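Local coordinates for protein myosin-I heavy chain (Dictyostelium discoideum, PDB 5EJY) that moves along actin as an ATP-driven class VII myosin and takes part in adhesion and early phagocytosis, this piece being a MyTH4-FERM unit of its tail, at residues T206-S211 / Y314-F319; Q331-S336 / E402-A407; L342-S347 / D392-M397. One frame throughout, in Å; residues are numbered along the deposited sequence.

All three contacts lie in the FERM part of the chain. Contact 1 joins two lobes, setting the hairpin turn of the ubiquitin-like F1 lobe on helix 304-322 of the helical F2 lobe. Contact 3 is internal to F2, and contact 2 ties helix 331-346 to the loop leaving F2 for strand 410-415. Contacts 2 and 3 share helix 331-346, at its first turns and C-terminal end. All are partly buried: contact 1 has exposed Asp209 at its margin; contact 2 includes buried His404, contact 3 buried Gln343 and Ala393. No hydrogen bond crosses them. Contact 1 rests on CH-pi and threonine packing, contact 2 on an edge-to-face pair, contact 3 on close approach at Ala393 with Phe344 against Lys394's stem.

Contact 1: residues T206-S211 / Y314-F319; sequences TATDGS and YYHQLF
The imidazole of His316 lies under the CB of Asp209, which sits 3.9 Å from the ring centroid and only 7° off the ring normal, a CH-pi contact over one face. Beside it, Thr208 leans on the same helix turn: its OG1 and its carbonyl O both come within van der Waals range of His316 CB, and its CG2 meets Gln317 CB at 4.0 Å. With OG1 placed between the backbone N and the carbonyl carbon (chi1 59°), the threonine turns its methyl to Gln317 and its hydroxyl to the helix, where the carbonyl O of Phe313 hydrogen-bonds it. The amide of Gln317 runs on past the methyl, and its OE1 accepts from the backbone N of Lys291. Replacing His316 by an alanine would probably leave the CB of Asp209 without the flat surface it rests on and open a gap beside the turn.

Behind this first shell, the turn is braced from within. Asp209 directs its carboxylate away from the helix, and OD1 takes two bonds from Ser211: OG at 2.6 Å on the syn lone pair, and the backbone N of Ser211 at 2.7 Å, met on the anti side and 28° out of the carboxylate plane. The second bond makes an Asx turn. It overlaps a type I turn from Ala207 to Gly210, whose Gly210 N bonds to Ala207 O, while Ala207 N reaches Ser211 O at 2.8 Å. Gly210, with positive phi, lets the chain swing back into strand 212-217. This is the turn of the first beta hairpin, strands 201-207 and 212-217, in the ubiquitin-like F1 lobe of a FERM domain, here seated on a helix of F2.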
loop_
_atom_site.group_PDB
_atom_site.type_symbol
_atom_site.label_atom_id
_atom_site.label_comp_id
_atom_site.label_asym_id
_atom_site.label_seq_id
_atom_site.Cartn_x
_atom_site.Cartn_y
_atom_site.Cartn_z
ATOM N N THR A 206 -7.512 -2.822 -8.768
ATOM C CA THR A 206 -8.499 -3.769 -9.267
ATOM C C THR A 206 -9.647 -3.937 -8.268
ATOM O O THR A 206 -9.414 -4.178 -7.092
ATOM C CB THR A 206 -7.849 -5.144 -9.491
ATOM O OG1 THR A 206 -6.725 -4.994 -10.366
ATOM C CG2 THR A 206 -8.849 -6.122 -10.100
ATOM N N ALA A 207 -10.885 -3.820 -8.739
ATOM C CA ALA A 207 -12.045 -4.062 -7.886
ATOM C C ALA A 207 -12.399 -5.554 -7.915
ATOM O O ALA A 207 -11.860 -6.302 -8.723
ATOM C CB ALA A 207 -13.228 -3.202 -8.338
ATOM N N THR A 208 -13.292 -5.986 -7.035
ATOM C CA THR A 208 -13.628 -7.413 -6.939
ATOM C C THR A 208 -14.311 -7.944 -8.206
ATOM O O THR A 208 -14.253 -9.138 -8.494
ATOM C CB THR A 208 -14.512 -7.706 -5.716
ATOM O OG1 THR A 208 -15.724 -6.948 -5.808
ATOM C CG2 THR A 208 -13.778 -7.347 -4.406
ATOM N N ASP A 209 -14.945 -7.057 -8.970
ATOM C CA ASP A 209 -15.597 -7.461 -10.210
ATOM C C ASP A 209 -14.598 -7.433 -11.355
ATOM O O ASP A 209 -14.963 -7.561 -12.527
ATOM C CB ASP A 209 -16.789 -6.554 -10.522
ATOM C CG ASP A 209 -16.388 -5.089 -10.688
ATOM O OD1 ASP A 209 -15.182 -4.802 -10.882
ATOM O OD2 ASP A 209 -17.292 -4.228 -10.640
ATOM N N GLY A 210 -13.327 -7.257 -11.012
ATOM C CA GLY A 210 -12.277 -7.283 -12.011
ATOM C C GLY A 210 -12.070 -5.957 -12.718
ATOM O O GLY A 210 -11.110 -5.801 -13.469
ATOM N N SER A 211 -12.963 -4.999 -12.485
ATOM C CA SER A 211 -12.821 -3.687 -13.120
ATOM C C SER A 211 -11.597 -2.937 -12.602
ATOM O O SER A 211 -11.116 -3.180 -11.489
ATOM C CB SER A 211 -14.081 -2.833 -12.946
ATOM O OG SER A 211 -14.261 -2.433 -11.598
ATOM N N TYR A 314 -18.955 -7.090 -2.663
ATOM C CA TYR A 314 -18.746 -8.216 -1.757
ATOM C C TYR A 314 -19.184 -9.577 -2.327
ATOM O O TYR A 314 -18.474 -10.569 -2.159
ATOM C CB TYR A 314 -19.383 -7.976 -0.383
ATOM C CG TYR A 314 -19.284 -9.211 0.485
ATOM C CD1 TYR A 314 -18.041 -9.760 0.797
ATOM C CD2 TYR A 314 -20.422 -9.856 0.952
ATOM C CE1 TYR A 314 -17.932 -10.915 1.574
ATOM C CE2 TYR A 314 -20.321 -11.015 1.745
ATOM C CZ TYR A 314 -19.079 -11.529 2.051
ATOM O OH TYR A 314 -18.982 -12.675 2.826
ATOM N N TYR A 315 -20.338 -9.636 -2.991
ATOM C CA TYR A 315 -20.789 -10.905 -3.570
ATOM C C TYR A 315 -19.749 -11.487 -4.517
ATOM O O TYR A 315 -19.547 -12.695 -4.548
ATOM C CB TYR A 315 -22.121 -10.765 -4.318
ATOM C CG TYR A 315 -23.261 -10.239 -3.489
ATOM C CD1 TYR A 315 -23.342 -10.499 -2.134
ATOM C CD2 TYR A 315 -24.257 -9.450 -4.070
ATOM C CE1 TYR A 315 -24.391 -10.002 -1.374
ATOM C CE2 TYR A 315 -25.305 -8.959 -3.324
ATOM C CZ TYR A 315 -25.369 -9.236 -1.979
ATOM O OH TYR A 315 -26.416 -8.735 -1.236
ATOM N N HIS A 316 -19.095 -10.637 -5.304
ATOM C CA HIS A 316 -18.050 -11.117 -6.208
ATOM C C HIS A 316 -16.895 -11.719 -5.422
ATOM O O HIS A 316 -16.326 -12.738 -5.813
ATOM C CB HIS A 316 -17.515 -9.981 -7.087
ATOM C CG HIS A 316 -18.516 -9.454 -8.064
ATOM N ND1 HIS A 316 -19.226 -8.294 -7.847
ATOM C CD2 HIS A 316 -18.929 -9.931 -9.260
ATOM C CE1 HIS A 316 -20.031 -8.075 -8.870
ATOM N NE2 HIS A 316 -19.866 -9.052 -9.744
ATOM N N GLN A 317 -16.540 -11.054 -4.329
ATOM C CA GLN A 317 -15.457 -11.507 -3.450
ATOM C C GLN A 317 -15.780 -12.856 -2.807
ATOM O O GLN A 317 -14.963 -13.770 -2.829
ATOM C CB GLN A 317 -15.220 -10.457 -2.366
ATOM C CG GLN A 317 -14.375 -10.899 -1.185
ATOM C CD GLN A 317 -14.157 -9.763 -0.198
ATOM O OE1 GLN A 317 -14.114 -8.600 -0.592
ATOM N NE2 GLN A 317 -14.054 -10.089 1.087
ATOM N N LEU A 318 -16.965 -12.958 -2.220
ATOM C CA LEU A 318 -17.397 -14.196 -1.569
ATOM C C LEU A 318 -17.494 -15.354 -2.554
ATOM O O LEU A 318 -17.049 -16.464 -2.262
ATOM C CB LEU A 318 -18.733 -13.980 -0.873
ATOM C CG LEU A 318 -19.345 -15.176 -0.135
ATOM C CD1 LEU A 318 -18.364 -15.784 0.874
ATOM C CD2 LEU A 318 -20.602 -14.700 0.557
ATOM N N PHE A 319 -18.082 -15.100 -3.718
ATOM C CA PHE A 319 -18.156 -16.104 -4.769
ATOM C C PHE A 319 -16.764 -16.630 -5.076
ATOM O O PHE A 319 -16.543 -17.840 -5.130
ATOM C CB PHE A 319 -18.761 -15.493 -6.036
ATOM C CG PHE A 319 -18.885 -16.460 -7.186
ATOM C CD1 PHE A 319 -20.117 -17.014 -7.510
ATOM C CD2 PHE A 319 -17.778 -16.797 -7.951
ATOM C CE1 PHE A 319 -20.238 -17.889 -8.575
ATOM C CE2 PHE A 319 -17.886 -17.677 -9.013
ATOM C CZ PHE A 319 -19.121 -18.227 -9.325
#

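Contact 2: residues Q331-S336 / E402-A407; sequences QDYQIS and EKHPLA
One face of the Tyr333 ring receives the edge of the His404 imidazole: CD2 stands 3.6 Å above the phenol plane, offset toward the rim, and lies 3.7 Å from Tyr333 CZ. The centroids are 5.0 Å apart and the planes meet at 66°, an edge-to-face pair. The histidine has its own neighbours: Pro405 CD lies over one face, and the backbone N of Leu406 approaches at the edge, donating to ND1 at 3.0 Å, close to the ring plane and nearly straight at 169°. That bond limits rotation of the imidazole and shows ND1 acting as acceptor. CG anti to the backbone N in both residues sends the rings toward each other from backbones whose nearest CA atoms, those of Tyr333 and His404, are 9.3 Å apart.

The phenol oxygen crosses the histidine stem at a slant, Tyr333 OH lying 3.6 Å from His404 CB, and hydrogen-bonds the carbonyl O of Leu400. The tyrosine thus links the beginning of helix 331-346 with the C-terminal part of helix 390-402 in the F2 lobe, just where the chain leaves for the beta strands that follow. The His404 to Ala407 type I turn, closed by Ala407 N to His404 O, makes this exit. Leu322 of helix 304-322 touches both aromatic residues, and Tyr439 of strand 435-440 packs on His404 and Pro405.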
loop_
_atom_site.group_PDB
_atom_site.type_symbol
_atom_site.label_atom_id
_atom_site.label_comp_id
_atom_site.label_asym_id
_atom_site.label_seq_id
_atom_site.Cartn_x
_atom_site.Cartn_y
_atom_site.Cartn_z
ATOM N N GLN A 331 -18.114 -29.487 -4.025
ATOM C CA GLN A 331 -18.340 -29.333 -5.459
ATOM C C GLN A 331 -19.810 -29.087 -5.793
ATOM O O GLN A 331 -20.128 -28.296 -6.691
ATOM C CB GLN A 331 -17.845 -30.558 -6.222
ATOM C CG GLN A 331 -16.345 -30.787 -6.190
ATOM C CD GLN A 331 -15.993 -32.165 -6.722
ATOM O OE1 GLN A 331 -16.763 -33.115 -6.558
ATOM N NE2 GLN A 331 -14.842 -32.278 -7.377
ATOM N N ASP A 332 -20.706 -29.773 -5.085
ATOM C CA ASP A 332 -22.135 -29.568 -5.291
ATOM C C ASP A 332 -22.476 -28.094 -5.107
ATOM O O ASP A 332 -23.180 -27.499 -5.929
ATOM C CB ASP A 332 -22.968 -30.394 -4.309
ATOM C CG ASP A 332 -23.062 -31.868 -4.696
ATOM O OD1 ASP A 332 -22.707 -32.238 -5.839
ATOM O OD2 ASP A 332 -23.513 -32.655 -3.837
ATOM N N TYR A 333 -21.991 -27.512 -4.016
ATOM C CA TYR A 333 -22.272 -26.106 -3.736
ATOM C C TYR A 333 -21.698 -25.197 -4.811
ATOM O O TYR A 333 -22.389 -24.312 -5.321
ATOM C CB TYR A 333 -21.730 -25.683 -2.375
ATOM C CG TYR A 333 -21.996 -24.223 -2.090
ATOM C CD1 TYR A 333 -21.081 -23.241 -2.460
ATOM C CD2 TYR A 333 -23.171 -23.827 -1.471
ATOM C CE1 TYR A 333 -21.335 -21.896 -2.210
ATOM C CE2 TYR A 333 -23.431 -22.501 -1.213
ATOM C CZ TYR A 333 -22.510 -21.536 -1.582
ATOM O OH TYR A 333 -22.785 -20.216 -1.315
ATOM N N GLN A 334 -20.432 -25.412 -5.155
ATOM C CA GLN A 334 -19.790 -24.590 -6.169
ATOM C C GLN A 334 -20.568 -24.686 -7.477
ATOM O O GLN A 334 -20.762 -23.690 -8.189
ATOM C CB GLN A 334 -18.332 -25.004 -6.349
ATOM C CG GLN A 334 -17.488 -24.758 -5.097
ATOM C CD GLN A 334 -16.121 -25.413 -5.171
ATOM O OE1 GLN A 334 -15.963 -26.483 -5.764
ATOM N NE2 GLN A 334 -15.122 -24.772 -4.568
ATOM N N ILE A 335 -21.034 -25.890 -7.776
ATOM C CA ILE A 335 -21.837 -26.126 -8.966
ATOM C C ILE A 335 -23.109 -25.302 -8.941
ATOM O O ILE A 335 -23.499 -24.727 -9.957
ATOM C CB ILE A 335 -22.224 -27.620 -9.104
ATOM C CG1 ILE A 335 -21.000 -28.448 -9.475
ATOM C CG2 ILE A 335 -23.281 -27.796 -10.177
ATOM C CD1 ILE A 335 -20.277 -27.907 -10.683
ATOM N N SER A 336 -23.766 -25.253 -7.786
ATOM C CA SER A 336 -25.029 -24.535 -7.681
ATOM C C SER A 336 -24.881 -23.018 -7.890
ATOM O O SER A 336 -25.674 -22.410 -8.609
ATOM C CB SER A 336 -25.701 -24.818 -6.344
ATOM O OG SER A 336 -24.871 -24.400 -5.281
ATOM N N GLU A 402 -25.366 -15.898 0.465
ATOM C CA GLU A 402 -25.655 -15.290 1.761
ATOM C C GLU A 402 -25.878 -16.310 2.884
ATOM O O GLU A 402 -25.747 -15.975 4.062
ATOM C CB GLU A 402 -26.867 -14.356 1.669
ATOM C CG GLU A 402 -26.579 -13.024 0.996
ATOM C CD GLU A 402 -25.583 -12.182 1.774
ATOM O OE1 GLU A 402 -25.327 -12.503 2.953
ATOM O OE2 GLU A 402 -25.056 -11.197 1.211
ATOM N N LYS A 403 -26.219 -17.541 2.520
ATOM C CA LYS A 403 -26.508 -18.567 3.525
ATOM C C LYS A 403 -25.324 -19.494 3.795
ATOM O O LYS A 403 -25.409 -20.382 4.651
ATOM C CB LYS A 403 -27.740 -19.393 3.131
ATOM C CG LYS A 403 -29.043 -18.603 3.107
ATOM C CD LYS A 403 -29.359 -17.991 4.466
ATOM C CE LYS A 403 -30.700 -17.265 4.455
ATOM N N HIS A 404 -24.225 -19.304 3.069
ATOM C CA HIS A 404 -23.017 -20.091 3.334
ATOM C C HIS A 404 -22.425 -19.699 4.683
ATOM O O HIS A 404 -22.462 -18.526 5.049
ATOM C CB HIS A 404 -21.987 -19.889 2.227
ATOM C CG HIS A 404 -20.870 -20.883 2.261
ATOM N ND1 HIS A 404 -19.816 -20.788 3.146
ATOM C CD2 HIS A 404 -20.652 -22.001 1.529
ATOM C CE1 HIS A 404 -18.992 -21.803 2.950
ATOM N NE2 HIS A 404 -19.474 -22.550 1.971
ATOM N N PRO A 405 -21.904 -20.685 5.448
ATOM C CA PRO A 405 -21.311 -20.420 6.763
ATOM C C PRO A 405 -20.289 -19.276 6.765
ATOM O O PRO A 405 -20.165 -18.574 7.763
ATOM C CB PRO A 405 -20.601 -21.745 7.099
ATOM C CG PRO A 405 -21.381 -22.770 6.394
ATOM C CD PRO A 405 -21.877 -22.122 5.117
ATOM N N LEU A 406 -19.578 -19.083 5.661
ATOM C CA LEU A 406 -18.497 -18.086 5.622
ATOM C C LEU A 406 -18.947 -16.699 5.156
ATOM O O LEU A 406 -18.137 -15.762 5.097
ATOM C CB LEU A 406 -17.347 -18.583 4.741
ATOM C CG LEU A 406 -16.630 -19.843 5.227
ATOM C CD1 LEU A 406 -15.481 -20.172 4.312
ATOM C CD2 LEU A 406 -16.135 -19.657 6.656
ATOM N N ALA A 407 -20.226 -16.561 4.822
ATOM C CA ALA A 407 -20.759 -15.251 4.447
ATOM C C ALA A 407 -20.595 -14.254 5.572
ATOM O O ALA A 407 -20.827 -14.575 6.730
ATOM C CB ALA A 407 -22.237 -15.356 4.049
#

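Contact 3: residues L342-S347 / D392-M397; sequences LQFESS and DAKKQM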
loop_
_atom_site.group_PDB
_atom_site.type_symbol
_atom_site.label_atom_id
_atom_site.label_comp_id
_atom_site.label_asym_id
_atom_site.label_seq_id
_atom_site.Cartn_x
_atom_site.Cartn_y
_atom_site.Cartn_z
ATOM N N LEU A 342 -23.782 -18.596 -14.569
ATOM C CA LEU A 342 -23.734 -18.809 -16.010
ATOM C C LEU A 342 -25.080 -18.489 -16.656
ATOM O O LEU A 342 -25.133 -17.894 -17.734
ATOM C CB LEU A 342 -23.309 -20.247 -16.336
ATOM C CG LEU A 342 -23.099 -20.565 -17.820
ATOM C CD1 LEU A 342 -22.158 -19.564 -18.476
ATOM C CD2 LEU A 342 -22.575 -21.994 -17.994
ATOM N N GLN A 343 -26.168 -18.866 -15.993
ATOM C CA GLN A 343 -27.497 -18.579 -16.518
ATOM C C GLN A 343 -27.727 -17.069 -16.563
ATOM O O GLN A 343 -28.406 -16.547 -17.458
ATOM C CB GLN A 343 -28.571 -19.249 -15.666
ATOM C CG GLN A 343 -30.003 -19.019 -16.160
ATOM C CD GLN A 343 -30.247 -19.533 -17.579
ATOM O OE1 GLN A 343 -31.197 -19.112 -18.248
ATOM N NE2 GLN A 343 -29.391 -20.439 -18.044
ATOM N N PHE A 344 -27.150 -16.374 -15.589
ATOM C CA PHE A 344 -27.270 -14.925 -15.500
ATOM C C PHE A 344 -26.500 -14.252 -16.629
ATOM O O PHE A 344 -27.054 -13.428 -17.370
ATOM C CB PHE A 344 -26.780 -14.430 -14.132
ATOM C CG PHE A 344 -26.678 -12.933 -14.030
ATOM C CD1 PHE A 344 -27.816 -12.154 -13.898
ATOM C CD2 PHE A 344 -25.442 -12.309 -14.062
ATOM C CE1 PHE A 344 -27.721 -10.769 -13.811
ATOM C CE2 PHE A 344 -25.345 -10.925 -13.977
ATOM C CZ PHE A 344 -26.482 -10.164 -13.844
ATOM N N GLU A 345 -25.231 -14.617 -16.777
ATOM C CA GLU A 345 -24.365 -13.967 -17.749
ATOM C C GLU A 345 -24.603 -14.389 -19.203
ATOM O O GLU A 345 -24.421 -13.591 -20.118
ATOM C CB GLU A 345 -22.893 -14.167 -17.384
ATOM C CG GLU A 345 -22.494 -13.503 -16.076
ATOM C CD GLU A 345 -21.008 -13.598 -15.788
ATOM O OE1 GLU A 345 -20.240 -13.969 -16.696
ATOM O OE2 GLU A 345 -20.601 -13.298 -14.645
ATOM N N SER A 346 -24.996 -15.641 -19.417
ATOM C CA SER A 346 -25.037 -16.196 -20.766
ATOM C C SER A 346 -26.419 -16.670 -21.183
ATOM O O SER A 346 -26.632 -17.026 -22.343
ATOM C CB SER A 346 -24.036 -17.341 -20.899
ATOM O OG SER A 346 -22.714 -16.837 -20.974
ATOM N N SER A 347 -27.349 -16.674 -20.238
ATOM C CA SER A 347 -28.699 -17.139 -20.499
ATOM C C SER A 347 -28.708 -18.633 -20.821
ATOM O O SER A 347 -27.720 -19.328 -20.575
ATOM C CB SER A 347 -29.328 -16.340 -21.644
ATOM O OG SER A 347 -30.736 -16.419 -21.580
ATOM N N ASP A 392 -34.019 -13.607 -11.656
ATOM C CA ASP A 392 -34.199 -14.790 -10.825
ATOM C C ASP A 392 -32.888 -15.515 -10.604
ATOM O O ASP A 392 -32.569 -15.891 -9.481
ATOM C CB ASP A 392 -35.215 -15.747 -11.456
ATOM C CG ASP A 392 -36.638 -15.247 -11.325
ATOM O OD1 ASP A 392 -36.938 -14.576 -10.313
ATOM O OD2 ASP A 392 -37.450 -15.524 -12.234
ATOM N N ALA A 393 -32.142 -15.728 -11.684
ATOM C CA ALA A 393 -30.850 -16.389 -11.598
ATOM C C ALA A 393 -29.955 -15.678 -10.582
ATOM O O ALA A 393 -29.396 -16.311 -9.686
ATOM C CB ALA A 393 -30.186 -16.433 -12.965
ATOM N N LYS A 394 -29.837 -14.360 -10.711
ATOM C CA LYS A 394 -29.017 -13.593 -9.778
ATOM C C LYS A 394 -29.530 -13.684 -8.336
ATOM O O LYS A 394 -28.745 -13.865 -7.407
ATOM C CB LYS A 394 -28.895 -12.123 -10.205
ATOM C CG LYS A 394 -27.911 -11.322 -9.341
ATOM C CD LYS A 394 -27.867 -9.852 -9.742
ATOM C CE LYS A 394 -26.794 -9.087 -8.966
ATOM N NZ LYS A 394 -25.489 -9.070 -9.696
ATOM N N LYS A 395 -30.840 -13.555 -8.146
ATOM C CA LYS A 395 -31.415 -13.628 -6.802
ATOM C C LYS A 395 -31.136 -14.975 -6.120
ATOM O O LYS A 395 -30.833 -15.035 -4.924
ATOM C CB LYS A 395 -32.923 -13.365 -6.841
ATOM N N GLN A 396 -31.234 -16.056 -6.882
ATOM C CA GLN A 396 -30.981 -17.378 -6.332
ATOM C C GLN A 396 -29.515 -17.526 -5.918
ATOM O O GLN A 396 -29.227 -18.053 -4.850
ATOM C CB GLN A 396 -31.370 -18.469 -7.329
ATOM C CG GLN A 396 -32.867 -18.598 -7.576
ATOM C CD GLN A 396 -33.214 -19.890 -8.294
ATOM O OE1 GLN A 396 -32.684 -20.951 -7.968
ATOM N NE2 GLN A 396 -34.092 -19.806 -9.288
ATOM N N MET A 397 -28.602 -17.060 -6.769
ATOM C CA MET A 397 -27.165 -17.093 -6.475
ATOM C C MET A 397 -26.848 -16.332 -5.187
ATOM O O MET A 397 -26.164 -16.847 -4.295
ATOM C CB MET A 397 -26.365 -16.512 -7.645
ATOM C CG MET A 397 -24.846 -16.655 -7.526
ATOM S SD MET A 397 -23.974 -15.729 -8.807
ATOM C CE MET A 397 -24.408 -14.048 -8.344
#
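Helices 331-346 and 390-402 of the all-helical F2 lobe of the FERM domain pack here in roughly antiparallel fashion, their local axes 8.5 Å apart at an angle of 148°. The small Ala393 is consistent with this close approach. Its CB points at the facing helix and meets the backbone N of Phe344 at 4.0 Å, with Phe344 CB and Gln343 CG each 4.1 Å from it. The CA atoms of Phe344 and Ala393 are 5.5 Å apart, a spacing that probably leaves little room for a longer side chain between them.

Beside this point the two larger side chains run together in the same direction. The Phe344 ring comes obliquely against the lysine stem, CD1 lying 3.8 Å from Lys394 CB, and CE1 reaches on to Lys394 CD at 4.2 Å. Phe344 CG is anti to the backbone N (chi1 171°), as is Lys394 CG; the lysine chain stays extended as far as CE and bends only at its last torsion (chi4 92°). The aliphatic length thus lies along the ring, while NZ makes a long, weak ion pair with Glu312 OE1.

Gln343 also touches Tyr382 of helix 375-383 and Leu388, and Leu342 packs on Phe378 and Tyr382 of that helix. One turn along helix 390-402, Met397 lies on Leu340 and Lys341, and its sulfur nears Phe319 of helix 304-322.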